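Local coordinates for chitin oligosaccharide binding protein NagB2 (Paenibacillus sp. FPU-7, PDB 7EHU) that binds short chitin oligosaccharides, the N-acetylated dimer and trimer, as an extracellular solute-binding protein, and probably delivers them to an ABC transporter for uptake, at residues A[74-78]-A[79-83]; A[197-200]-A[201-204]; A[89-92]-A[93-96]. All blocks are in the same frame, centred on the assembly; numbering follows the deposited sequence.

Contact 1 of 3, residues A[74-78]-A[79-83]; sequences TVNRD and VKLKA. With NAG (2-acetamido-2-deoxy-beta-D-glucopyranose), chain B.
Asp78 and Lys82 meet over one turn of helix 73-86, but not by a carboxylate-ammonium salt bridge. Lys82 NZ instead donates to the backbone oxygen Asp78 O at 3.2 Å, approaching at a tilt from the carbonyl plane. The bend of the lysine chain at its third torsion (chi3 -73°) folds it back so that CD and CE run alongside that oxygen. Asp78 OD2 stays 4.6 Å from Lys82 NZ. One water spans this gap, donating a hydrogen bond to Asp78 OD2 and accepting one from Lys82 NZ, and a second links Asp78 O with NZ in the same sense. The carboxylate has a direct mate elsewhere, since OD2 makes a salt bridge with Lys397.

Val79 N shares its acceptor: Val75 O takes two donors, Val79 N at 3.0 Å from above the carbonyl plane and Lys80 N at 2.8 Å along a nearly straight line (171°). The branch CG2 of Val79 packs beside Asp78 O at 3.5 Å. Asn76 continues the widened spacing: its carbonyl oxygen receives Leu81 N at 2.9 Å, in the carbonyl plane. With CG anti to the backbone N (chi1 -179°), the amide of Asn76 lies side by side with Leu81, its OD1 3.7 Å from Leu81 CB, while OD1 is also bonded to Arg35.

Between these residues Arg77 extends its straight chain toward the bound sugar, where NH1 comes within 3.0 Å of NAG O3; Asp101 and Asp389 hold its guanidinium by salt bridges. Bonds spanning five residues, from Val75 to Lys80 and from Asn76 to Leu81, identify a pi-type turn inserted in a helix whose N-terminal part lines the glycan pocket of the solute-binding fold.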
# COMPACT_ATOMS: atom_id res chain seq x y z
N THR A 74 -0.54 -10.83 0.92
CA THR A 74 0.74 -11.30 0.39
C THR A 74 0.56 -12.57 -0.43
O THR A 74 1.20 -12.75 -1.48
CB THR A 74 1.75 -11.58 1.51
OG1 THR A 74 1.17 -12.53 2.40
CG2 THR A 74 2.14 -10.31 2.26
N VAL A 75 -0.31 -13.47 0.04
CA VAL A 75 -0.53 -14.73 -0.64
C VAL A 75 -1.13 -14.48 -2.02
O VAL A 75 -0.69 -15.06 -3.02
CB VAL A 75 -1.43 -15.64 0.22
CG1 VAL A 75 -1.82 -16.91 -0.53
CG2 VAL A 75 -0.75 -15.99 1.55
N ASN A 76 -2.11 -13.57 -2.11
CA ASN A 76 -2.72 -13.32 -3.42
C ASN A 76 -1.69 -12.74 -4.38
O ASN A 76 -1.52 -13.23 -5.50
CB ASN A 76 -3.90 -12.37 -3.31
CG ASN A 76 -4.54 -12.14 -4.64
OD1 ASN A 76 -4.87 -13.11 -5.32
ND2 ASN A 76 -4.64 -10.88 -5.08
N ARG A 77 -1.04 -11.64 -3.98
CA ARG A 77 -0.20 -10.91 -4.92
C ARG A 77 1.01 -11.73 -5.34
O ARG A 77 1.39 -11.74 -6.52
CB ARG A 77 0.27 -9.60 -4.30
CG ARG A 77 1.01 -8.69 -5.26
CD ARG A 77 1.50 -7.46 -4.59
NE ARG A 77 2.09 -6.57 -5.56
CZ ARG A 77 2.55 -5.35 -5.28
NH1 ARG A 77 2.52 -4.93 -4.01
NH2 ARG A 77 3.01 -4.56 -6.22
N ASP A 78 1.64 -12.38 -4.39
CA ASP A 78 2.97 -12.95 -4.60
C ASP A 78 2.95 -14.43 -4.89
O ASP A 78 3.97 -14.96 -5.36
CB ASP A 78 3.87 -12.65 -3.40
CG ASP A 78 4.01 -11.17 -3.15
OD1 ASP A 78 4.29 -10.81 -2.01
OD2 ASP A 78 3.89 -10.39 -4.12
N VAL A 79 1.84 -15.12 -4.64
CA VAL A 79 1.78 -16.56 -4.86
C VAL A 79 0.61 -16.93 -5.77
O VAL A 79 0.81 -17.45 -6.87
CB VAL A 79 1.73 -17.33 -3.52
CG1 VAL A 79 1.70 -18.84 -3.75
CG2 VAL A 79 2.91 -16.94 -2.62
N LYS A 80 -0.63 -16.69 -5.31
CA LYS A 80 -1.80 -17.27 -5.96
C LYS A 80 -2.09 -16.61 -7.31
O LYS A 80 -2.17 -17.30 -8.34
CB LYS A 80 -3.03 -17.23 -5.04
CG LYS A 80 -4.13 -18.17 -5.47
CD LYS A 80 -5.31 -18.16 -4.51
CE LYS A 80 -6.27 -19.30 -4.79
NZ LYS A 80 -7.46 -19.30 -3.88
N LEU A 81 -2.30 -15.29 -7.34
CA LEU A 81 -2.57 -14.66 -8.62
C LEU A 81 -1.37 -14.80 -9.55
O LEU A 81 -1.53 -14.98 -10.76
CB LEU A 81 -2.93 -13.20 -8.42
CG LEU A 81 -3.33 -12.44 -9.68
CD1 LEU A 81 -4.59 -13.01 -10.28
CD2 LEU A 81 -3.50 -10.95 -9.37
N LYS A 82 -0.16 -14.72 -9.00
CA LYS A 82 1.05 -14.89 -9.81
C LYS A 82 1.02 -16.24 -10.53
O LYS A 82 1.29 -16.32 -11.74
CB LYS A 82 2.28 -14.77 -8.91
CG LYS A 82 3.61 -14.82 -9.67
CD LYS A 82 4.82 -14.69 -8.74
CE LYS A 82 5.00 -13.28 -8.19
NZ LYS A 82 6.00 -13.22 -7.06
N ALA A 83 0.67 -17.30 -9.81
CA ALA A 83 0.66 -18.64 -10.39
C ALA A 83 -0.46 -18.78 -11.41
O ALA A 83 -0.29 -19.42 -12.45
CB ALA A 83 0.50 -19.67 -9.27
C1 NAG B . 0.10 -2.60 -0.02
C2 NAG B . 1.10 -3.58 -0.57
C3 NAG B . 2.46 -2.91 -0.76
C4 NAG B . 2.32 -1.65 -1.60
C5 NAG B . 1.27 -0.73 -1.00
C6 NAG B . 1.00 0.50 -1.84
C7 NAG B . 0.83 -5.98 -0.15
C8 NAG B . 1.05 -7.10 0.83
N2 NAG B . 1.22 -4.77 0.26
O3 NAG B . 3.33 -3.85 -1.38
O4 NAG B . 3.54 -0.92 -1.66
O5 NAG B . 0.03 -1.45 -0.86
O6 NAG B . 0.54 0.16 -3.14
O7 NAG B . 0.35 -6.16 -1.27
O HOH W 1 5.26 -10.58 -6.45
O HOH W 2 6.86 -14.79 -4.76

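Contact 2 of 3, residues A[197-200]-A[201-204]; sequences GWAI and NMLA. With NAG (2-acetamido-2-deoxy-beta-D-glucopyranose), chain B.
Trp198 and Met202, four residues apart, make a Met-aromatic contact near the beginning of helix 197-212, where the tryptophan belongs to the glycan pocket and the methionine backs it from within the protein. The setting is that of the periplasmic binding protein fold, in which a sugar is held in the cleft between two lobes. The side chains lie side by side and point the same way. Met202 SD is 4.7 Å from the centroid of the six-membered ring, 59° off its normal, so the sulfur meets the ring obliquely rather than squarely. The methyl carbon follows: Met202 CE is 3.8 Å from Trp198 CZ3, because the chain bends at its last torsion (chi3 -80°).

Trp198 carries its ring on a first torsion that places CG between the backbone N and the carbonyl carbon (chi1 77°), and this brings one face of the indole against the acetamido group of the sugar. NAG N2 stands 3.4 Å above the ring plane, offset toward the rim, while NAG C8 reaches Trp198 NE1 at 3.5 Å. A second NAG unit also touches the ring, and Tyr257 and Trp277 join it from the surrounding protein. The aromatic platform thus receives the N-acetyl group that distinguishes chitin sugars from plain glucose units.

The same helix is packed into the protein on several sides. Asn201 presses against helix 394-408, Leu203 against helix 230-244, and Met202 against Phe273 and Asp274 of strand 271-275. Helical bonding is uneven: Asn201 N to Gly197 O and Ala204 N to Ile200 O are sound, but the bonds of Met202 N to Trp198 O and Ala199 O are weak. The closest touch between the two principal side chains is Met202 SD to Trp198 CZ3, at 3.6 Å.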
# COMPACT_ATOMS: atom_id res chain seq x y z
N GLY A 197 7.56 -9.11 5.17
CA GLY A 197 8.67 -8.20 4.96
C GLY A 197 8.29 -6.90 4.27
O GLY A 197 8.97 -5.87 4.46
N TRP A 198 7.21 -6.91 3.48
CA TRP A 198 6.77 -5.69 2.81
C TRP A 198 6.48 -4.58 3.81
O TRP A 198 6.60 -3.39 3.48
CB TRP A 198 5.52 -5.98 1.97
CG TRP A 198 4.25 -6.08 2.76
CD1 TRP A 198 3.74 -7.20 3.36
CD2 TRP A 198 3.34 -5.01 3.07
NE1 TRP A 198 2.58 -6.89 4.02
CE2 TRP A 198 2.32 -5.55 3.86
CE3 TRP A 198 3.31 -3.63 2.76
CZ2 TRP A 198 1.25 -4.78 4.30
CZ3 TRP A 198 2.27 -2.89 3.21
CH2 TRP A 198 1.26 -3.46 3.98
N ALA A 199 6.09 -4.93 5.04
CA ALA A 199 5.81 -3.90 6.04
C ALA A 199 7.08 -3.16 6.45
O ALA A 199 7.05 -1.95 6.69
CB ALA A 199 5.14 -4.54 7.25
N ILE A 200 8.20 -3.88 6.55
CA ILE A 200 9.49 -3.24 6.75
C ILE A 200 9.81 -2.36 5.55
O ILE A 200 10.34 -1.25 5.69
CB ILE A 200 10.59 -4.28 6.98
CG1 ILE A 200 10.32 -5.14 8.22
CG2 ILE A 200 11.96 -3.59 7.13
CD1 ILE A 200 11.11 -6.45 8.23
N ASN A 201 9.51 -2.85 4.35
CA ASN A 201 9.83 -2.10 3.15
C ASN A 201 9.06 -0.79 3.03
O ASN A 201 9.52 0.10 2.31
CB ASN A 201 9.64 -2.95 1.89
CG ASN A 201 10.79 -3.93 1.68
OD1 ASN A 201 11.89 -3.76 2.21
ND2 ASN A 201 10.54 -4.95 0.88
N MET A 202 7.93 -0.64 3.71
CA MET A 202 7.28 0.68 3.70
C MET A 202 8.24 1.71 4.27
O MET A 202 8.47 2.77 3.68
CB MET A 202 6.01 0.64 4.56
CG MET A 202 4.86 -0.12 3.92
SD MET A 202 3.26 0.25 4.72
CE MET A 202 3.41 -0.82 6.16
N LEU A 203 8.81 1.40 5.42
CA LEU A 203 9.74 2.30 6.07
C LEU A 203 11.03 2.41 5.28
O LEU A 203 11.56 3.51 5.10
CB LEU A 203 10.00 1.81 7.49
CG LEU A 203 10.91 2.68 8.35
CD1 LEU A 203 10.40 4.12 8.45
CD2 LEU A 203 11.06 2.07 9.74
N ALA A 204 11.55 1.28 4.81
CA ALA A 204 12.78 1.30 4.03
C ALA A 204 12.64 2.17 2.79
O ALA A 204 13.55 2.92 2.45
CB ALA A 204 13.18 -0.12 3.64
C1 NAG B . 0.10 -2.60 -0.02
C2 NAG B . 1.10 -3.58 -0.57
C3 NAG B . 2.46 -2.91 -0.76
C4 NAG B . 2.32 -1.65 -1.60
C5 NAG B . 1.27 -0.73 -1.00
C6 NAG B . 1.00 0.50 -1.84
C7 NAG B . 0.83 -5.98 -0.15
C8 NAG B . 1.05 -7.10 0.83
N2 NAG B . 1.22 -4.77 0.26
O3 NAG B . 3.33 -3.85 -1.38
O4 NAG B . 3.54 -0.92 -1.66
O5 NAG B . 0.03 -1.45 -0.86
O6 NAG B . 0.54 0.16 -3.14
O7 NAG B . 0.35 -6.16 -1.27

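Contact 3 of 3, residues A[89-92]-A[93-96]; sequences KPPQ and IFNL
Phe94 turns the edge of its ring to Pro91, whose carbonyl oxygen lies near the ring plane. Pro91 O is 3.2 Å from Phe94 CD2 and equally 3.2 Å from Phe94 CE2, so the polar oxygen looks at the C-H rim and not at the pi face. The proline ring itself crosses the phenylalanine at about a right angle, its CD 4.0 Å from Phe94 CD2. Farther back along the chain Pro90 adds CB, 3.9 Å from Phe94 CE2. Phe94 can fold back in this way because its CG sits between the backbone N and the carbonyl carbon (chi1 40°).

No hydrogen bond joins the two segments; the strand is held by backbone hydrogen bonds to its neighbours, Ile93 with Thr33 and Arg35, and Phe94 with Gly319. Strand 93-97 runs parallel to strand 30-36 and antiparallel to strand 309-320, in the sheet of a solute-binding lobe of alternating strands and helices. Replacing Phe94 with an alanine would probably leave Pro90 and Pro91 without their aromatic neighbour and open a gap beside Met85 of helix 73-86.

Around this first shell, Leu111 also touches Phe94, and Leu81 and Glu84 of helix 73-86 touch Pro91. Gln92 points elsewhere: OE1 accepts from Thr33 N, and NE2 bonds to Glu328.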
# COMPACT_ATOMS: atom_id res chain seq x y z
N LYS A 89 -4.64 -18.41 -16.53
CA LYS A 89 -5.96 -18.71 -15.98
C LYS A 89 -6.24 -17.85 -14.75
O LYS A 89 -6.54 -18.37 -13.68
CB LYS A 89 -6.06 -20.20 -15.64
CG LYS A 89 -6.08 -21.11 -16.87
CD LYS A 89 -6.27 -22.57 -16.49
CE LYS A 89 -6.62 -23.43 -17.71
NZ LYS A 89 -6.73 -24.85 -17.40
N PRO A 90 -6.17 -16.53 -14.85
CA PRO A 90 -6.55 -15.71 -13.69
C PRO A 90 -8.03 -15.84 -13.40
O PRO A 90 -8.82 -16.24 -14.27
CB PRO A 90 -6.22 -14.28 -14.14
CG PRO A 90 -6.36 -14.32 -15.64
CD PRO A 90 -5.85 -15.70 -16.03
N PRO A 91 -8.46 -15.45 -12.21
CA PRO A 91 -9.90 -15.25 -11.96
C PRO A 91 -10.45 -14.21 -12.92
O PRO A 91 -9.72 -13.43 -13.53
CB PRO A 91 -9.92 -14.72 -10.52
CG PRO A 91 -8.62 -15.09 -9.93
CD PRO A 91 -7.65 -15.00 -11.06
N GLN A 92 -11.78 -14.15 -13.00
CA GLN A 92 -12.41 -13.16 -13.87
C GLN A 92 -12.20 -11.74 -13.36
O GLN A 92 -12.04 -10.81 -14.17
CB GLN A 92 -13.90 -13.46 -14.01
CG GLN A 92 -14.24 -14.64 -14.90
CD GLN A 92 -14.30 -15.96 -14.18
OE1 GLN A 92 -13.88 -16.11 -13.03
NE2 GLN A 92 -14.96 -16.91 -14.80
N ILE A 93 -12.22 -11.55 -12.03
CA ILE A 93 -12.05 -10.27 -11.35
C ILE A 93 -11.06 -10.50 -10.22
O ILE A 93 -11.17 -11.50 -9.51
CB ILE A 93 -13.38 -9.76 -10.75
CG1 ILE A 93 -14.47 -9.62 -11.81
CG2 ILE A 93 -13.15 -8.44 -10.03
CD1 ILE A 93 -15.88 -9.52 -11.23
N PHE A 94 -10.10 -9.59 -10.05
CA PHE A 94 -9.08 -9.84 -9.03
C PHE A 94 -8.44 -8.54 -8.55
O PHE A 94 -8.18 -7.63 -9.34
CB PHE A 94 -7.95 -10.78 -9.54
CG PHE A 94 -7.55 -10.48 -10.96
CD1 PHE A 94 -6.58 -9.54 -11.25
CD2 PHE A 94 -8.18 -11.12 -12.02
CE1 PHE A 94 -6.29 -9.23 -12.57
CE2 PHE A 94 -7.87 -10.83 -13.32
CZ PHE A 94 -6.91 -9.90 -13.60
N ASN A 95 -8.12 -8.51 -7.26
CA ASN A 95 -7.31 -7.42 -6.72
C ASN A 95 -5.94 -7.45 -7.41
O ASN A 95 -5.28 -8.49 -7.48
CB ASN A 95 -7.17 -7.58 -5.21
CG ASN A 95 -6.39 -6.45 -4.60
OD1 ASN A 95 -5.17 -6.51 -4.47
ND2 ASN A 95 -7.08 -5.42 -4.17
N LEU A 96 -5.53 -6.29 -7.91
CA LEU A 96 -4.38 -6.13 -8.79
C LEU A 96 -3.62 -4.87 -8.39
O LEU A 96 -4.22 -3.85 -8.05
CB LEU A 96 -4.88 -5.94 -10.22
CG LEU A 96 -3.85 -5.63 -11.30
CD1 LEU A 96 -2.91 -6.79 -11.54
CD2 LEU A 96 -4.56 -5.26 -12.62

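Following the chain from the N terminus, contact 1 comes first, on helix 73-86, contact 3 next, where the loop after that helix turns into strand 93-97, and contact 2 last, on helix 197-212. Each is local and closes no long loop; the three stand in series, neither nested nor crossed. Contacts 1 and 3 touch, with Leu81 resting on Pro91 and Phe94, so the helix is packed onto the strand that follows it. Contact 2 lies about 26 Å from contact 3, centre to centre, yet it meets contact 1 through Thr74 CG2 and Trp198 CD1, 3.7 Å apart, and both border the bound sugar.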